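Long-range contact in m3DLH protein (Halieaceae bacterium, PDB 7JKA), which is a dienelactone hydrolase family protein of the alpha/beta-hydrolase clan and probably hydrolyses ester or lactone bonds, perhaps with phosphotriesterase activity as well: residues C42-N55 against Y70-I84. Residues are numbered along the deposited sequence; the frame is centred on the assembly and turned at random. Where two conformers were deposited one is given.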
loop_
_atom_site.group_PDB
_atom_site.type_symbol
_atom_site.label_atom_id
_atom_site.label_comp_id
_atom_site.label_asym_id
_atom_site.label_seq_id
_atom_site.Cartn_x
_atom_site.Cartn_y
_atom_site.Cartn_z
ATOM N N CYS A 42 3.605 -17.963 -6.672
ATOM C CA CYS A 42 2.524 -17.533 -5.805
ATOM C C CYS A 42 2.167 -16.077 -6.070
ATOM O O CYS A 42 2.928 -15.342 -6.710
ATOM C CB CYS A 42 2.917 -17.716 -4.336
ATOM S SG CYS A 42 4.271 -16.692 -3.889
ATOM N N PRO A 43 1.010 -15.626 -5.597
ATOM C CA PRO A 43 0.649 -14.222 -5.787
ATOM C C PRO A 43 1.678 -13.310 -5.149
ATOM O O PRO A 43 2.246 -13.613 -4.098
ATOM C CB PRO A 43 -0.708 -14.109 -5.082
ATOM C CG PRO A 43 -1.235 -15.508 -5.120
ATOM C CD PRO A 43 -0.050 -16.375 -4.900
ATOM N N GLY A 44 1.922 -12.191 -5.808
ATOM C CA GLY A 44 2.832 -11.176 -5.308
ATOM C C GLY A 44 2.047 -9.991 -4.776
ATOM O O GLY A 44 1.039 -9.577 -5.366
ATOM N N VAL A 45 2.533 -9.419 -3.682
ATOM C CA VAL A 45 1.915 -8.234 -3.096
ATOM C C VAL A 45 3.011 -7.209 -2.851
ATOM O O VAL A 45 3.996 -7.508 -2.160
ATOM C CB VAL A 45 1.167 -8.558 -1.781
ATOM C CG1 VAL A 45 0.461 -7.285 -1.238
ATOM C CG2 VAL A 45 0.168 -9.700 -1.967
ATOM N N VAL A 46 2.860 -6.015 -3.435
ATOM C CA VAL A 46 3.698 -4.889 -3.032
ATOM C C VAL A 46 3.107 -4.285 -1.775
ATOM O O VAL A 46 1.887 -4.097 -1.663
ATOM C CB VAL A 46 3.808 -3.822 -4.130
ATOM C CG1 VAL A 46 4.740 -2.685 -3.647
ATOM C CG2 VAL A 46 4.299 -4.416 -5.401
ATOM N N VAL A 47 3.969 -3.981 -0.818
ATOM C CA VAL A 47 3.551 -3.360 0.435
ATOM C C VAL A 47 4.191 -1.974 0.507
ATOM O O VAL A 47 5.414 -1.850 0.684
ATOM C CB VAL A 47 3.958 -4.203 1.648
ATOM C CG1 VAL A 47 3.494 -3.564 2.949
ATOM C CG2 VAL A 47 3.430 -5.678 1.531
ATOM N N PHE A 48 3.364 -0.925 0.412
ATOM C CA PHE A 48 3.897 0.419 0.556
ATOM C C PHE A 48 3.739 0.880 1.993
ATOM O O PHE A 48 2.635 0.783 2.564
ATOM C CB PHE A 48 3.197 1.385 -0.393
ATOM C CG PHE A 48 3.501 1.125 -1.841
ATOM C CD1 PHE A 48 4.759 1.430 -2.356
ATOM C CD2 PHE A 48 2.553 0.539 -2.670
ATOM C CE1 PHE A 48 5.045 1.172 -3.700
ATOM C CE2 PHE A 48 2.832 0.272 -4.012
ATOM C CZ PHE A 48 4.071 0.579 -4.525
ATOM N N PRO A 49 4.809 1.353 2.607
ATOM C CA PRO A 49 4.777 1.712 4.025
ATOM C C PRO A 49 4.146 3.084 4.241
ATOM O O PRO A 49 3.843 3.826 3.305
ATOM C CB PRO A 49 6.271 1.759 4.383
ATOM C CG PRO A 49 6.887 2.354 3.095
ATOM C CD PRO A 49 6.127 1.625 1.997
ATOM N N GLU A 50 3.966 3.436 5.521
ATOM C CA GLU A 50 3.687 4.822 5.874
ATOM C C GLU A 50 4.788 5.750 5.355
ATOM O O GLU A 50 5.856 5.264 4.955
ATOM C CB GLU A 50 3.533 4.955 7.390
ATOM C CG GLU A 50 2.264 4.293 7.929
ATOM C CD GLU A 50 1.948 4.762 9.337
ATOM O OE1 GLU A 50 2.851 4.742 10.194
ATOM O OE2 GLU A 50 0.801 5.169 9.600
ATOM N N ALA A 51 4.539 7.069 5.327
ATOM C CA ALA A 51 5.479 7.991 4.686
ATOM C C ALA A 51 6.809 8.085 5.411
ATOM O O ALA A 51 7.764 8.622 4.836
ATOM C CB ALA A 51 4.874 9.393 4.553
ATOM N N PHE A 52 6.909 7.571 6.645
ATOM C CA PHE A 52 8.222 7.435 7.268
ATOM C C PHE A 52 9.194 6.685 6.362
ATOM O O PHE A 52 10.392 6.965 6.380
ATOM C CB PHE A 52 8.112 6.685 8.594
ATOM C CG PHE A 52 7.146 7.292 9.553
ATOM C CD1 PHE A 52 7.418 8.508 10.141
ATOM C CD2 PHE A 52 5.973 6.627 9.875
ATOM C CE1 PHE A 52 6.523 9.076 11.040
ATOM C CE2 PHE A 52 5.076 7.182 10.765
ATOM C CZ PHE A 52 5.352 8.409 11.349
ATOM N N GLY A 53 8.702 5.726 5.592
ATOM C CA GLY A 53 9.509 4.862 4.753
ATOM C C GLY A 53 9.451 3.417 5.208
ATOM O O GLY A 53 8.682 3.040 6.095
ATOM N N LEU A 54 10.294 2.599 4.587
ATOM C CA LEU A 54 10.297 1.167 4.869
ATOM C C LEU A 54 10.745 0.942 6.307
ATOM O O LEU A 54 11.929 1.061 6.629
ATOM C CB LEU A 54 11.200 0.449 3.872
ATOM C CG LEU A 54 11.381 -1.052 4.082
ATOM C CD1 LEU A 54 10.044 -1.677 4.400
ATOM C CD2 LEU A 54 11.988 -1.669 2.832
ATOM N N ASN A 55 9.798 0.626 7.184
ATOM C CA ASN A 55 10.075 0.477 8.607
ATOM C C ASN A 55 9.620 -0.895 9.100
ATOM O O ASN A 55 9.124 -1.715 8.318
ATOM C CB ASN A 55 9.404 1.609 9.391
ATOM C CG ASN A 55 7.908 1.717 9.123
ATOM O OD1 ASN A 55 7.288 0.823 8.527
ATOM N ND2 ASN A 55 7.318 2.823 9.583
ATOM N N TYR A 70 1.825 -15.746 0.179
ATOM C CA TYR A 70 2.161 -14.773 -0.852
ATOM C C TYR A 70 3.664 -14.489 -0.831
ATOM O O TYR A 70 4.374 -14.868 0.095
ATOM C CB TYR A 70 1.379 -13.477 -0.657
ATOM C CG TYR A 70 -0.112 -13.682 -0.513
ATOM C CD1 TYR A 70 -0.791 -14.573 -1.331
ATOM C CD2 TYR A 70 -0.821 -13.002 0.449
ATOM C CE1 TYR A 70 -2.135 -14.758 -1.202
ATOM C CE2 TYR A 70 -2.174 -13.185 0.591
ATOM C CZ TYR A 70 -2.820 -14.055 -0.241
ATOM O OH TYR A 70 -4.174 -14.256 -0.121
ATOM N N ALA A 71 4.139 -13.813 -1.874
ATOM C CA ALA A 71 5.470 -13.216 -1.911
ATOM C C ALA A 71 5.261 -11.720 -1.852
ATOM O O ALA A 71 4.603 -11.168 -2.730
ATOM C CB ALA A 71 6.220 -13.599 -3.192
ATOM N N ALA A 72 5.781 -11.073 -0.809
ATOM C CA ALA A 72 5.452 -9.691 -0.519
ATOM C C ALA A 72 6.725 -8.856 -0.523
ATOM O O ALA A 72 7.678 -9.165 0.197
ATOM C CB ALA A 72 4.725 -9.604 0.829
ATOM N N LEU A 73 6.727 -7.779 -1.318
ATOM C CA LEU A 73 7.854 -6.851 -1.361
ATOM C C LEU A 73 7.501 -5.623 -0.533
ATOM O O LEU A 73 6.630 -4.837 -0.923
ATOM C CB LEU A 73 8.175 -6.453 -2.798
ATOM C CG LEU A 73 9.375 -5.498 -2.918
ATOM C CD1 LEU A 73 10.654 -6.260 -2.669
ATOM C CD2 LEU A 73 9.433 -4.835 -4.291
ATOM N N ALA A 74 8.178 -5.455 0.594
ATOM C CA ALA A 74 8.104 -4.198 1.330
ATOM C C ALA A 74 8.925 -3.153 0.572
ATOM O O ALA A 74 10.138 -3.321 0.389
ATOM C CB ALA A 74 8.623 -4.410 2.750
ATOM N N ALA A 75 8.275 -2.085 0.137
ATOM C CA ALA A 75 8.876 -1.112 -0.762
ATOM C C ALA A 75 9.529 0.051 -0.024
ATOM O O ALA A 75 9.104 0.457 1.064
ATOM C CB ALA A 75 7.828 -0.539 -1.716
ATOM N N ASP A 76 10.541 0.617 -0.671
ATOM C CA ASP A 76 11.269 1.787 -0.187
ATOM C C ASP A 76 10.673 3.033 -0.849
ATOM O O ASP A 76 10.660 3.125 -2.077
ATOM C CB ASP A 76 12.741 1.569 -0.555
ATOM C CG ASP A 76 13.652 2.756 -0.252
ATOM O OD1 ASP A 76 13.222 3.767 0.336
ATOM O OD2 ASP A 76 14.844 2.635 -0.611
ATOM N N LEU A 77 10.183 3.995 -0.046
ATOM C CA LEU A 77 9.565 5.182 -0.628
ATOM C C LEU A 77 10.558 6.272 -0.985
ATOM O O LEU A 77 10.210 7.172 -1.762
ATOM C CB LEU A 77 8.549 5.798 0.336
ATOM C CG LEU A 77 7.295 4.972 0.628
ATOM C CD1 LEU A 77 6.457 5.700 1.671
ATOM C CD2 LEU A 77 6.497 4.735 -0.668
ATOM N N HIS A 78 11.761 6.253 -0.410
ATOM C CA HIS A 78 12.610 7.440 -0.413
ATOM C C HIS A 78 13.947 7.247 -1.086
ATOM O O HIS A 78 14.545 8.234 -1.550
ATOM C CB HIS A 78 12.862 7.910 1.022
ATOM C CG HIS A 78 11.599 8.127 1.784
ATOM N ND1 HIS A 78 10.548 8.860 1.275
ATOM C CD2 HIS A 78 11.201 7.689 3.002
ATOM C CE1 HIS A 78 9.557 8.870 2.150
ATOM N NE2 HIS A 78 9.935 8.179 3.213
ATOM N N GLY A 79 14.434 6.033 -1.135
ATOM C CA GLY A 79 15.725 5.714 -1.697
ATOM C C GLY A 79 16.703 5.322 -0.609
ATOM O O GLY A 79 16.684 5.861 0.505
ATOM N N ASP A 80 17.590 4.390 -0.949
ATOM C CA ASP A 80 18.647 3.906 -0.063
ATOM C C ASP A 80 18.087 3.423 1.270
ATOM O O ASP A 80 18.796 3.441 2.285
ATOM C CB ASP A 80 19.705 4.988 0.155
ATOM C CG ASP A 80 20.435 5.348 -1.126
ATOM O OD1 ASP A 80 20.779 4.426 -1.889
ATOM O OD2 ASP A 80 20.685 6.548 -1.337
ATOM N N GLY A 81 16.822 3.011 1.274
ATOM C CA GLY A 81 16.197 2.533 2.495
ATOM C C GLY A 81 15.988 3.602 3.542
ATOM O O GLY A 81 15.790 3.279 4.716
ATOM N N ARG A 82 15.996 4.868 3.146
ATOM C CA ARG A 82 15.998 5.951 4.119
ATOM C C ARG A 82 14.673 5.990 4.876
ATOM O O ARG A 82 13.598 5.747 4.312
ATOM C CB ARG A 82 16.278 7.290 3.422
ATOM C CG ARG A 82 17.781 7.537 3.135
ATOM C CD ARG A 82 18.090 8.888 2.396
ATOM N NE ARG A 82 17.542 8.943 1.027
ATOM C CZ ARG A 82 18.232 8.617 -0.069
ATOM N NH1 ARG A 82 17.674 8.686 -1.281
ATOM N NH2 ARG A 82 19.493 8.222 0.042
ATOM N N LEU A 83 14.753 6.309 6.169
ATOM C CA LEU A 83 13.599 6.292 7.061
ATOM C C LEU A 83 13.494 7.645 7.750
ATOM O O LEU A 83 14.315 7.964 8.618
ATOM C CB LEU A 83 13.723 5.154 8.083
ATOM C CG LEU A 83 12.603 4.898 9.093
ATOM C CD1 LEU A 83 11.302 4.552 8.385
ATOM C CD2 LEU A 83 12.993 3.785 10.043
ATOM N N ILE A 84 12.485 8.431 7.368
ATOM C CA ILE A 84 12.276 9.761 7.925
ATOM C C ILE A 84 11.855 9.619 9.382
ATOM O O ILE A 84 10.858 8.952 9.688
ATOM C CB ILE A 84 11.225 10.535 7.112
ATOM C CG1 ILE A 84 11.673 10.692 5.652
ATOM C CG2 ILE A 84 10.934 11.889 7.753
ATOM C CD1 ILE A 84 10.685 11.465 4.769
HETATM O O HOH W 1 12.057 4.067 2.732
HETATM O O HOH W 2 14.450 0.855 5.175
#
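L77 packs on P49 and E50 in the loop that follows strand 42-48. Its CB and I84 CD1 lie over opposite faces of the H78 ring, both toward its rim; its CG meets P49 CG at 3.6 Å. CD1 lies against the backbone oxygens of P49 and E50, 3.4 Å from E50 O, while CD2 turns back to F48 CD1. The neighbouring H78, with CG anti to its own carbonyl carbon (chi1 -54°), aims NE2 at A51 O (2.7 Å). That oxygen lies in the ring plane, but the donor stands above the carbonyl plane and the N-H is bent to 140°. ND1 is hydrogen-bonded to R93 NE, and the bonds at the two nitrogens set the ring's rotation. A phenylalanine in place of H78 would probably leave A51 O without this donor and R93 NE without its acceptor. These loops continue from the parallel strands 42-48 and 71-74, joined through helix 56-67 as a beta-alpha-beta unit of the alpha/beta-hydrolase sheet. Five backbone bonds link them, from A71 N to P43 O through A75 N to V47 O. Past the strands, in the conformer given, L54 CD1 lies against A74 CB. I84 N binds F52 O in the carbonyl plane, at 2.7 Å. Water 1 joins L54 N to D76 OD1 and R82 O; OD1 also accepts from H78 N, closing an Asx turn, and from G79 N, completing an Asx motif, both from one carboxylate face.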